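Local coordinates for protein Ddb_g0293866 (Dictyostelium discoideum, PDB 5LW6) that binds ADP-ribose through the macrodomain described here, one part of a longer protein that may sense and help repair DNA damage, at residues A[46-51]-A[91-96]; A[99-104]-A[131-136]; A[136-139]-A[145-148]. All blocks are in the same frame, centred on the assembly; numbering follows the deposited sequence.

In the fold
The three contacts belong to one macrodomain, built round a six-stranded mixed sheet. Interactions 1 and 2 use opposite ends of strand 95-101, with centres about 27 Å apart. Interaction 3 lies deeper, on strand 145-149, its centre about 10 Å from that of interaction 2 and about 19 Å from that of interaction 1. Interactions 2 and 3 share L136 and touch directly: E131 N probably donates to E137 OE2 over 2.7 Å, while CE of the selenomethionine M99, introduced for the experiment, packs 3.7 Å from F146 CZ. No ligand defines the pocket here; related macrodomains bind ADP-ribose beyond the C-terminal ends of the parallel strands, the side where interaction 2 lies.

Interaction 1. Residues A[46-51]-A[91-96]; sequences RLTDAL and EDDIKL
T48 meets D93, and R46 meets E91, where an irregular segment leading to strand 55-59 passes the entrance of strand 95-101. In the macrodomain sheet these two strands are parallel neighbours, so the contact joins the approaches to both at their N-terminal ends. Residues E91 to I94 form a type I beta turn that delivers the chain into strand 95-101.

The closer part is the T48-D93 pair. The methyl CG2 of T48 lies 3.8 Å from D93 OD1, and the hydroxyl OG1 stands 3.8 Å from D93 CB, so the methyl lies over one face of the carboxylate with the hydroxyl on the same side, nearer CB. D93 presents this group because its CG sits between the backbone N and the carbonyl carbon (chi1 68°). T48 is exposed, and its small branched side chain can lie over the carboxylate in van der Waals contact alone. The charge of D93 is met elsewhere: OD1 forms a salt bridge with R54, which also pairs with E91.

Toward solvent the fit is looser. R46 brushes E91 through methylenes alone: the bend at chi2 brings CD to E91 CG at 4.2 Å, before chi3 turns the guanidinium onward. Although the guanidinium and carboxylate planes are only 20° apart, R46 NE stays 6.6 Å from E91 OE1, too far for a salt bridge, so any attraction between them is probably weak. An arginine tolerates such a place because its aliphatic stem can cover a neighbour while its charged end remains at the surface. E91, by contrast, is buried, and its oxygens are satisfied by H88, R54 and the backbone N of K45. Further along the exposed segment D49 closes an Asx turn, its OD1 receiving L51 N over 3.0 Å from above the carboxylate plane.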
ATOM      1  N   ARG A  46      12.452   2.461 -18.978  1.00 17.88           N
ATOM      2  CA  ARG A  46      13.213   1.245 -19.281  1.00 18.51           C
ATOM      3  C   ARG A  46      14.556   1.272 -18.602  1.00 18.07           C
ATOM      4  O   ARG A  46      15.006   0.278 -18.050  1.00 18.70           O
ATOM      5  CB  ARG A  46      13.357   1.027 -20.787  1.00 22.69           C
ATOM      6  CG  ARG A  46      12.107   0.386 -21.403  1.00 32.12           C
ATOM      7  CD  ARG A  46      11.803  -1.064 -20.932  1.00 33.93           C
ATOM      8  NE  ARG A  46      12.766  -2.074 -21.407  1.00 36.55           N
ATOM      9  CZ  ARG A  46      12.708  -2.710 -22.581  1.00 40.06           C
ATOM     10  NH1 ARG A  46      11.722  -2.447 -23.450  1.00 41.13           N
ATOM     11  NH2 ARG A  46      13.630  -3.619 -22.883  1.00 40.05           N
ATOM     12  N   LEU A  47      15.203   2.426 -18.622  1.00 14.59           N
ATOM     13  CA  LEU A  47      16.477   2.625 -17.926  1.00 14.28           C
ATOM     14  C   LEU A  47      16.092   3.365 -16.634  1.00 15.21           C
ATOM     15  O   LEU A  47      15.326   4.299 -16.654  1.00 15.02           O
ATOM     16  CB  LEU A  47      17.397   3.502 -18.777  1.00 15.28           C
ATOM     17  CG  LEU A  47      17.834   2.872 -20.126  1.00 16.96           C
ATOM     18  CD1 LEU A  47      18.533   3.930 -20.950  1.00 17.24           C
ATOM     19  CD2 LEU A  47      18.760   1.707 -19.843  1.00 18.95           C
ATOM     20  N   THR A  48      16.606   2.917 -15.518  1.00 16.18           N
ATOM     21  CA  THR A  48      16.283   3.474 -14.201  1.00 18.80           C
ATOM     22  C   THR A  48      17.548   3.596 -13.336  1.00 17.70           C
ATOM     23  O   THR A  48      18.599   3.066 -13.631  1.00 18.94           O
ATOM     24  CB  THR A  48      15.295   2.591 -13.421  1.00 21.36           C
ATOM     25  OG1 THR A  48      15.875   1.292 -13.204  1.00 23.14           O
ATOM     26  CG2 THR A  48      13.920   2.485 -14.163  1.00 23.07           C
ATOM     27  N   ASP A  49      17.433   4.429 -12.342  1.00 17.27           N
ATOM     28  CA  ASP A  49      18.448   4.587 -11.303  1.00 16.75           C
ATOM     29  C   ASP A  49      18.201   3.503 -10.263  1.00 15.62           C
ATOM     30  O   ASP A  49      17.073   3.368  -9.762  1.00 15.66           O
ATOM     31  CB  ASP A  49      18.253   5.942 -10.683  1.00 17.69           C
ATOM     32  CG  ASP A  49      19.297   6.273  -9.613  1.00 21.90           C
ATOM     33  OD1 ASP A  49      20.068   5.386  -9.148  1.00 21.54           O
ATOM     34  OD2 ASP A  49      19.335   7.481  -9.266  1.00 25.57           O
ATOM     35  N   ALA A  50      19.212   2.726  -9.967  1.00 16.11           N
ATOM     36  CA  ALA A  50      19.051   1.651  -8.968  1.00 17.38           C
ATOM     37  C   ALA A  50      18.617   2.155  -7.608  1.00 17.76           C
ATOM     38  O   ALA A  50      18.009   1.440  -6.824  1.00 18.12           O
ATOM     39  CB  ALA A  50      20.351   0.927  -8.819  1.00 18.27           C
ATOM     40  N   LEU A  51      18.975   3.365  -7.269  1.00 18.15           N
ATOM     41  CA  LEU A  51      18.515   3.967  -6.052  1.00 19.58           C
ATOM     42  C   LEU A  51      17.041   4.371  -6.030  1.00 19.00           C
ATOM     43  O   LEU A  51      16.517   4.738  -4.966  1.00 20.51           O
ATOM     44  CB  LEU A  51      19.364   5.178  -5.743  1.00 21.45           C
ATOM     45  CG  LEU A  51      20.860   4.944  -5.579  1.00 26.36           C
ATOM     46  CD1 LEU A  51      21.535   6.285  -5.273  1.00 27.33           C
ATOM     47  CD2 LEU A  51      21.219   3.882  -4.545  1.00 27.21           C
ATOM     48  N   GLU A  91       9.836  -3.998 -17.561  1.00 19.54           N
ATOM     49  CA  GLU A  91      10.501  -3.096 -16.623  1.00 18.70           C
ATOM     50  C   GLU A  91      10.882  -3.907 -15.415  1.00 21.12           C
ATOM     51  O   GLU A  91      10.083  -4.114 -14.509  1.00 19.59           O
ATOM     52  CB  GLU A  91       9.587  -1.941 -16.281  1.00 16.61           C
ATOM     53  CG  GLU A  91       9.493  -0.978 -17.455  1.00 17.63           C
ATOM     54  CD  GLU A  91       8.405   0.057 -17.341  1.00 19.04           C
ATOM     55  OE1 GLU A  91       7.394  -0.002 -18.087  1.00 22.24           O
ATOM     56  OE2 GLU A  91       8.558   0.993 -16.537  1.00 18.40           O
ATOM     57  N   ASP A  92      12.117  -4.374 -15.372  1.00 19.99           N
ATOM     58  CA  ASP A  92      12.508  -5.330 -14.349  1.00 21.63           C
ATOM     59  C   ASP A  92      12.882  -4.695 -13.025  1.00 20.50           C
ATOM     60  O   ASP A  92      13.187  -5.394 -12.130  1.00 19.37           O
ATOM     61  CB  ASP A  92      13.721  -6.120 -14.868  1.00 28.74           C
ATOM     62  CG  ASP A  92      13.451  -6.805 -16.222  1.00 39.52           C
ATOM     63  OD1 ASP A  92      12.260  -7.113 -16.509  1.00 46.27           O
ATOM     64  OD2 ASP A  92      14.452  -7.054 -16.985  1.00 45.66           O
ATOM     65  N   ASP A  93      12.840  -3.355 -12.871  1.00 17.60           N
ATOM     66  CA  ASP A  93      13.090  -2.760 -11.568  1.00 16.86           C
ATOM     67  C   ASP A  93      11.914  -2.908 -10.571  1.00 16.38           C
ATOM     68  O   ASP A  93      12.078  -2.697  -9.370  1.00 18.39           O
ATOM     69  CB  ASP A  93      13.460  -1.269 -11.645  1.00 17.26           C
ATOM     70  CG  ASP A  93      12.326  -0.417 -12.091  1.00 18.36           C
ATOM     71  OD1 ASP A  93      11.877  -0.604 -13.240  1.00 17.78           O
ATOM     72  OD2 ASP A  93      11.893   0.477 -11.293  1.00 18.22           O
ATOM     73  N   ILE A  94      10.733  -3.182 -11.108  1.00 14.27           N
ATOM     74  CA  ILE A  94       9.519  -3.227 -10.365  1.00 12.11           C
ATOM     75  C   ILE A  94       9.456  -4.522  -9.607  1.00 12.51           C
ATOM     76  O   ILE A  94       9.700  -5.628 -10.115  1.00 11.54           O
ATOM     77  CB  ILE A  94       8.323  -3.143 -11.335  1.00 12.59           C
ATOM     78  CG1 ILE A  94       8.234  -1.770 -11.963  1.00 13.24           C
ATOM     79  CG2 ILE A  94       7.070  -3.431 -10.564  1.00 13.17           C
ATOM     80  CD1 ILE A  94       7.313  -1.666 -13.154  1.00 14.28           C
ATOM     81  N   LYS A  95       9.176  -4.411  -8.319  1.00 12.55           N
ATOM     82  CA  LYS A  95       8.966  -5.543  -7.453  1.00 14.71           C
ATOM     83  C   LYS A  95       7.799  -5.189  -6.554  1.00 14.40           C
ATOM     84  O   LYS A  95       7.837  -4.152  -5.859  1.00 15.60           O
ATOM     85  CB  LYS A  95      10.237  -5.823  -6.647  1.00 18.63           C
ATOM     86  CG  LYS A  95      10.205  -7.107  -5.958  1.00 26.23           C
ATOM     87  CD  LYS A  95      11.645  -7.565  -5.591  1.00 32.72           C
ATOM     88  CE  LYS A  95      12.639  -6.435  -5.252  1.00 34.67           C
ATOM     89  NZ  LYS A  95      13.065  -6.391  -3.801  1.00 37.64           N
ATOM     90  N   LEU A  96       6.781  -6.037  -6.570  1.00 11.94           N
ATOM     91  CA  LEU A  96       5.559  -5.799  -5.771  1.00 11.16           C
ATOM     92  C   LEU A  96       5.420  -6.922  -4.768  1.00 11.69           C
ATOM     93  O   LEU A  96       5.498  -8.132  -5.151  1.00 12.53           O
ATOM     94  CB  LEU A  96       4.311  -5.725  -6.662  1.00 11.23           C
ATOM     95  CG  LEU A  96       4.221  -4.620  -7.707  1.00 11.28           C
ATOM     96  CD1 LEU A  96       2.904  -4.672  -8.457  1.00 12.19           C
ATOM     97  CD2 LEU A  96       4.460  -3.273  -7.104  1.00 11.53           C
TER

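Interaction 2. Residues A[99-104]-A[131-136]; sequences MVEKSI and ENSNSL
Two carboxylates, those of E101 and E131, meet their partners in different ways. Over one face of the E101 carboxylate lies the backbone at S133, with S133 N 3.4 Å from E101 OE2 but poorly angled for a hydrogen bond. A water on that same side links them instead, accepting from S133 N at 2.8 Å and donating weakly to E101 OE1. S133 CB also comes within 3.3 Å of E101 OE2, which has a weak hydrogen bond to S64 OG. The E131 carboxylate is approached near its plane: K102 NZ reaches OE2 on the syn side, 18° out of plane, at 2.8 Å, with a weaker bond to OE1 at 3.0 Å.

Using both oxygens limits rotation of the carboxylate. K102 and E131 run side by side in the same direction. Both leave their backbones with CG anti to N, and each chain then bends once, K102 at chi3 and E131 at chi2 (76°), bringing the charges together. Long, flexible residues suit this exposed spot, where an ion pair can form with little burial.

Strands 95-101 and 125-130 are parallel neighbours in the macrodomain sheet, and the contact joins the loops that leave their C-terminal ends. A second water continues the seam, accepting from S103 N and donating to E131 O at 2.7 Å.

The loop 131-136 is shaped from within by a type I beta turn from N132 to S135. An Asx turn overlies it: N134 N donates to N132 OD1 over 2.8 Å, in the carbonyl plane and on a lone pair. Asparagine fits here because its short amide can curl back onto its own chain. S133 OG is hydrogen-bonded to the backbone O of Q159, while N132 N donates to S135 OG at 3.0 Å.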
HETATM    1  N   MSE A  99       1.420  -7.833   1.281  1.00 11.76           N
HETATM    2  CA  MSE A  99       1.454  -8.443   2.587  1.00 13.20           C
HETATM    3  C   MSE A  99       0.038  -8.802   2.978  1.00 12.33           C
HETATM    4  O   MSE A  99      -0.813  -7.955   3.069  1.00 12.91           O
HETATM    5  CB  MSE A  99       2.015  -7.417   3.608  1.00 14.54           C
HETATM    6  CG  MSE A  99       3.436  -7.011   3.168  1.00 17.10           C
HETATM    7 SE   MSE A  99       4.256  -5.671   4.332  1.00 22.28          SE
HETATM    8  CE  MSE A  99       3.213  -4.057   3.699  1.00 17.16           C
ATOM      9  N   VAL A 100      -0.216 -10.054   3.264  1.00 12.07           N
ATOM     10  CA  VAL A 100      -1.524 -10.571   3.601  1.00 11.62           C
ATOM     11  C   VAL A 100      -1.513 -11.180   5.021  1.00 11.80           C
ATOM     12  O   VAL A 100      -0.660 -12.017   5.352  1.00 13.73           O
ATOM     13  CB  VAL A 100      -2.005 -11.627   2.542  1.00 11.87           C
ATOM     14  CG1 VAL A 100      -3.310 -12.259   2.951  1.00 12.40           C
ATOM     15  CG2 VAL A 100      -2.031 -11.053   1.127  1.00 12.33           C
ATOM     16  N   GLU A 101      -2.459 -10.776   5.868  1.00 12.42           N
ATOM     17  CA  GLU A 101      -2.485 -11.309   7.217  1.00 15.03           C
ATOM     18  C   GLU A 101      -2.875 -12.791   7.185  1.00 14.39           C
ATOM     19  O   GLU A 101      -3.619 -13.262   6.304  1.00 13.75           O
ATOM     20  CB  GLU A 101      -3.367 -10.455   8.110  1.00 18.01           C
ATOM     21  CG  GLU A 101      -2.773  -9.056   8.346  1.00 20.13           C
ATOM     22  CD  GLU A 101      -3.677  -8.135   9.166  1.00 25.43           C
ATOM     23  OE1 GLU A 101      -4.607  -8.657   9.835  1.00 24.85           O
ATOM     24  OE2 GLU A 101      -3.504  -6.882   9.074  1.00 24.54           O
ATOM     25  N   LYS A 102      -2.280 -13.544   8.093  1.00 14.92           N
ATOM     26  CA  LYS A 102      -2.448 -15.030   8.120  1.00 16.66           C
ATOM     27  C   LYS A 102      -3.897 -15.414   8.058  1.00 15.36           C
ATOM     28  O   LYS A 102      -4.277 -16.440   7.456  1.00 15.86           O
ATOM     29  CB  LYS A 102      -1.895 -15.550   9.442  1.00 21.60           C
ATOM     30  CG  LYS A 102      -1.856 -17.068   9.548  1.00 29.67           C
ATOM     31  CD  LYS A 102      -1.246 -17.545  10.889  1.00 36.65           C
ATOM     32  CE  LYS A 102      -2.072 -17.098  12.098  1.00 42.50           C
ATOM     33  NZ  LYS A 102      -1.422 -17.384  13.419  1.00 50.18           N
ATOM     34  N   SER A 103      -4.696 -14.684   8.775  1.00 15.74           N
ATOM     35  CA  SER A 103      -6.120 -15.028   8.838  1.00 16.45           C
ATOM     36  C   SER A 103      -6.812 -14.989   7.493  1.00 16.42           C
ATOM     37  O   SER A 103      -7.796 -15.686   7.270  1.00 14.34           O
ATOM     38  CB  SER A 103      -6.828 -14.190   9.867  1.00 17.52           C
ATOM     39  OG  SER A 103      -7.081 -12.855   9.531  1.00 17.94           O
ATOM     40  N   ILE A 104      -6.337 -14.130   6.587  1.00 14.43           N
ATOM     41  CA  ILE A 104      -6.954 -13.932   5.267  1.00 14.83           C
ATOM     42  C   ILE A 104      -6.272 -14.832   4.213  1.00 15.46           C
ATOM     43  O   ILE A 104      -6.896 -15.189   3.226  1.00 16.49           O
ATOM     44  CB  ILE A 104      -6.802 -12.471   4.834  1.00 17.92           C
ATOM     45  CG1 ILE A 104      -7.299 -11.477   5.901  1.00 22.32           C
ATOM     46  CG2 ILE A 104      -7.349 -12.189   3.411  1.00 17.64           C
ATOM     47  CD1 ILE A 104      -8.759 -11.261   5.966  1.00 26.67           C
ATOM     48  N   GLU A 131       1.860 -12.304  10.248  1.00 18.07           N
ATOM     49  CA  GLU A 131       0.989 -12.762  11.299  1.00 21.36           C
ATOM     50  C   GLU A 131      -0.161 -11.802  11.570  1.00 20.30           C
ATOM     51  O   GLU A 131      -1.301 -12.236  11.696  1.00 21.88           O
ATOM     52  CB  GLU A 131       1.817 -13.010  12.562  1.00 27.61           C
ATOM     53  CG  GLU A 131       0.991 -13.319  13.788  1.00 38.70           C
ATOM     54  CD  GLU A 131       0.439 -14.735  13.778  1.00 48.53           C
ATOM     55  OE1 GLU A 131       1.005 -15.593  13.041  1.00 50.19           O
ATOM     56  OE2 GLU A 131      -0.537 -14.973  14.537  1.00 60.19           O
ATOM     57  N   ASN A 132       0.147 -10.515  11.664  1.00 18.88           N
ATOM     58  CA  ASN A 132      -0.861  -9.440  11.930  1.00 19.48           C
ATOM     59  C   ASN A 132      -0.311  -8.124  11.512  1.00 18.69           C
ATOM     60  O   ASN A 132       0.850  -8.058  11.113  1.00 16.18           O
ATOM     61  CB  ASN A 132      -1.278  -9.353  13.384  1.00 20.01           C
ATOM     62  CG  ASN A 132      -0.133  -9.089  14.319  1.00 22.52           C
ATOM     63  OD1 ASN A 132       0.449  -8.015  14.330  1.00 23.43           O
ATOM     64  ND2 ASN A 132       0.250 -10.123  15.070  1.00 28.10           N
ATOM     65  N   SER A 133      -1.120  -7.068  11.544  1.00 17.70           N
ATOM     66  CA  SER A 133      -0.676  -5.796  10.967  1.00 16.60           C
ATOM     67  C   SER A 133       0.529  -5.161  11.676  1.00 16.97           C
ATOM     68  O   SER A 133       1.163  -4.253  11.130  1.00 17.36           O
ATOM     69  CB  SER A 133      -1.855  -4.772  10.962  1.00 19.47           C
ATOM     70  OG  SER A 133      -2.128  -4.345  12.283  1.00 19.66           O
ATOM     71  N   ASN A 134       0.855  -5.634  12.883  1.00 16.30           N
ATOM     72  CA  ASN A 134       1.996  -5.058  13.617  1.00 15.91           C
ATOM     73  C   ASN A 134       3.213  -5.985  13.672  1.00 16.32           C
ATOM     74  O   ASN A 134       4.136  -5.677  14.361  1.00 16.43           O
ATOM     75  CB  ASN A 134       1.572  -4.625  15.024  1.00 16.53           C
ATOM     76  CG  ASN A 134       0.705  -3.360  14.982  1.00 16.51           C
ATOM     77  OD1 ASN A 134      -0.449  -3.370  15.403  1.00 18.62           O
ATOM     78  ND2 ASN A 134       1.232  -2.338  14.468  1.00 13.82           N
ATOM     79  N   SER A 135       3.210  -7.057  12.898  1.00 15.32           N
ATOM     80  CA  SER A 135       4.301  -8.028  12.959  1.00 16.79           C
ATOM     81  C   SER A 135       5.615  -7.473  12.505  1.00 17.79           C
ATOM     82  O   SER A 135       5.662  -6.818  11.497  1.00 17.30           O
ATOM     83  CB  SER A 135       4.055  -9.249  12.024  1.00 18.57           C
ATOM     84  OG  SER A 135       3.011 -10.020  12.533  1.00 24.06           O
ATOM     85  N   LEU A 136       6.714  -7.863  13.177  1.00 15.51           N
ATOM     86  CA  LEU A 136       7.995  -7.334  12.764  1.00 16.36           C
ATOM     87  C   LEU A 136       8.504  -7.859  11.460  1.00 18.00           C
ATOM     88  O   LEU A 136       9.370  -7.208  10.805  1.00 16.54           O
ATOM     89  CB  LEU A 136       9.071  -7.507  13.862  1.00 18.60           C
ATOM     90  CG  LEU A 136       8.978  -6.464  14.979  1.00 20.74           C
ATOM     91  CD1 LEU A 136       9.968  -6.803  16.085  1.00 22.79           C
ATOM     92  CD2 LEU A 136       9.287  -5.062  14.482  1.00 23.42           C
TER
HETATM   93  O   HOH W   1      -3.838  -7.419  12.322  1.00 24.88           O
HETATM   94  O   HOH W   2      -3.839 -12.920  11.016  1.00 19.08           O

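Interaction 3. Residues A[136-139]-A[145-148]; sequences LEQF and LFAT
F146 points its ring from strand 145-149, in the interior of the macrodomain sheet, at Q138 and F139, in and beside a short 3-10 segment. The two aromatic rings meet obliquely, with planes 34° apart and centroids separated by 5.3 Å, an arrangement that is neither a stack nor edge-to-face. Their closest carbons are F139 CE1 and F146 CZ, at 3.7 Å. F146 reaches across because its CG is anti to the backbone N (chi1 -173°). F139 in turn packs against L163 and M166 of helix 161-167, so phenylalanine suits both buried positions: its broad apolar ring fills the layer between sheet and helix.

Q138 crosses F146 at about a right angle, and its amide plane is turned 50° from the ring. Its methylene CG covers one face of the F139 ring, over the centre, while NE2 is held by the backbone oxygens of S133 and S135. With that nitrogen fixed, the carbonyl end faces F146. The faintly positive C-H rim of F146 thus receives two oxygens of Q138: the backbone O 3.4 Å from CE2, and OE1, in the ring plane, 3.4 Å from CZ.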
ATOM      1  N   LEU A 136       6.714  -7.863  13.177  1.00 15.51           N
ATOM      2  CA  LEU A 136       7.995  -7.334  12.764  1.00 16.36           C
ATOM      3  C   LEU A 136       8.504  -7.859  11.460  1.00 18.00           C
ATOM      4  O   LEU A 136       9.370  -7.208  10.805  1.00 16.54           O
ATOM      5  CB  LEU A 136       9.071  -7.507  13.862  1.00 18.60           C
ATOM      6  CG  LEU A 136       8.978  -6.464  14.979  1.00 20.74           C
ATOM      7  CD1 LEU A 136       9.968  -6.803  16.085  1.00 22.79           C
ATOM      8  CD2 LEU A 136       9.287  -5.062  14.482  1.00 23.42           C
ATOM      9  N   GLU A 137       8.030  -9.044  11.060  1.00 18.96           N
ATOM     10  CA  GLU A 137       8.494  -9.680   9.812  1.00 20.53           C
ATOM     11  C   GLU A 137       8.181  -8.870   8.573  1.00 21.54           C
ATOM     12  O   GLU A 137       8.742  -9.062   7.543  1.00 19.17           O
ATOM     13  CB  GLU A 137       7.833 -11.070   9.694  1.00 26.48           C
ATOM     14  CG  GLU A 137       6.291 -10.920   9.644  1.00 31.00           C
ATOM     15  CD  GLU A 137       5.479 -12.212   9.552  1.00 39.90           C
ATOM     16  OE1 GLU A 137       5.695 -12.990   8.542  1.00 48.32           O
ATOM     17  OE2 GLU A 137       4.598 -12.408  10.447  1.00 27.62           O
ATOM     18  N   GLN A 138       7.285  -7.907   8.662  1.00 17.13           N
ATOM     19  CA  GLN A 138       6.898  -7.124   7.499  1.00 17.88           C
ATOM     20  C   GLN A 138       7.859  -6.058   7.012  1.00 16.31           C
ATOM     21  O   GLN A 138       7.739  -5.576   5.912  1.00 16.27           O
ATOM     22  CB  GLN A 138       5.569  -6.471   7.802  1.00 18.95           C
ATOM     23  CG  GLN A 138       5.566  -5.225   8.596  1.00 18.90           C
ATOM     24  CD  GLN A 138       4.115  -4.845   8.984  1.00 21.36           C
ATOM     25  OE1 GLN A 138       3.376  -4.264   8.180  1.00 23.66           O
ATOM     26  NE2 GLN A 138       3.700  -5.248  10.177  1.00 19.34           N
ATOM     27  N   PHE A 139       8.863  -5.729   7.804  1.00 17.22           N
ATOM     28  CA  PHE A 139       9.642  -4.539   7.535  1.00 16.05           C
ATOM     29  C   PHE A 139      10.941  -4.769   6.742  1.00 17.09           C
ATOM     30  O   PHE A 139      11.426  -3.833   6.107  1.00 20.11           O
ATOM     31  CB  PHE A 139       9.935  -3.876   8.871  1.00 15.20           C
ATOM     32  CG  PHE A 139       8.694  -3.391   9.531  1.00 15.33           C
ATOM     33  CD1 PHE A 139       7.907  -2.421   8.963  1.00 16.05           C
ATOM     34  CD2 PHE A 139       8.286  -3.942  10.706  1.00 16.43           C
ATOM     35  CE1 PHE A 139       6.756  -2.024   9.584  1.00 15.67           C
ATOM     36  CE2 PHE A 139       7.098  -3.608  11.300  1.00 16.09           C
ATOM     37  CZ  PHE A 139       6.329  -2.617  10.714  1.00 16.44           C
ATOM     38  N   LEU A 145       9.854   1.278  -1.009  1.00 10.02           N
ATOM     39  CA  LEU A 145       8.630   1.960  -0.702  1.00  9.99           C
ATOM     40  C   LEU A 145       7.768   1.005   0.172  1.00 10.30           C
ATOM     41  O   LEU A 145       7.620  -0.147  -0.127  1.00 10.33           O
ATOM     42  CB  LEU A 145       7.798   2.404  -1.916  1.00 11.20           C
ATOM     43  CG  LEU A 145       8.522   3.374  -2.871  1.00 13.24           C
ATOM     44  CD1 LEU A 145       9.305   2.512  -3.811  1.00 14.90           C
ATOM     45  CD2 LEU A 145       7.516   4.250  -3.629  1.00 14.50           C
ATOM     46  N   PHE A 146       7.273   1.535   1.282  1.00  9.36           N
ATOM     47  CA  PHE A 146       6.500   0.740   2.240  1.00  9.07           C
ATOM     48  C   PHE A 146       5.174   1.456   2.460  1.00  9.14           C
ATOM     49  O   PHE A 146       5.184   2.588   2.911  1.00 10.10           O
ATOM     50  CB  PHE A 146       7.251   0.593   3.561  1.00  9.55           C
ATOM     51  CG  PHE A 146       6.581  -0.362   4.517  1.00  9.57           C
ATOM     52  CD1 PHE A 146       5.566   0.060   5.362  1.00 10.84           C
ATOM     53  CD2 PHE A 146       6.897  -1.672   4.512  1.00 10.42           C
ATOM     54  CE1 PHE A 146       4.896  -0.803   6.213  1.00 11.34           C
ATOM     55  CE2 PHE A 146       6.286  -2.561   5.370  1.00 10.15           C
ATOM     56  CZ  PHE A 146       5.263  -2.179   6.191  1.00 10.58           C
ATOM     57  N   ALA A 147       4.070   0.786   2.142  1.00  9.24           N
ATOM     58  CA  ALA A 147       2.714   1.352   2.239  1.00  9.55           C
ATOM     59  C   ALA A 147       2.037   0.802   3.472  1.00 10.21           C
ATOM     60  O   ALA A 147       2.152  -0.421   3.797  1.00 10.56           O
ATOM     61  CB  ALA A 147       1.903   1.003   1.047  1.00  9.24           C
ATOM     62  N   THR A 148       1.290   1.687   4.134  1.00 10.90           N
ATOM     63  CA  THR A 148       0.488   1.354   5.305  1.00 11.64           C
ATOM     64  C   THR A 148      -0.895   1.982   5.201  1.00 12.45           C
ATOM     65  O   THR A 148      -1.026   3.106   4.751  1.00 10.40           O
ATOM     66  CB  THR A 148       1.231   1.819   6.601  1.00 13.59           C
ATOM     67  OG1 THR A 148       0.545   1.362   7.766  1.00 15.95           O
ATOM     68  CG2 THR A 148       1.407   3.295   6.677  1.00 13.76           C
TER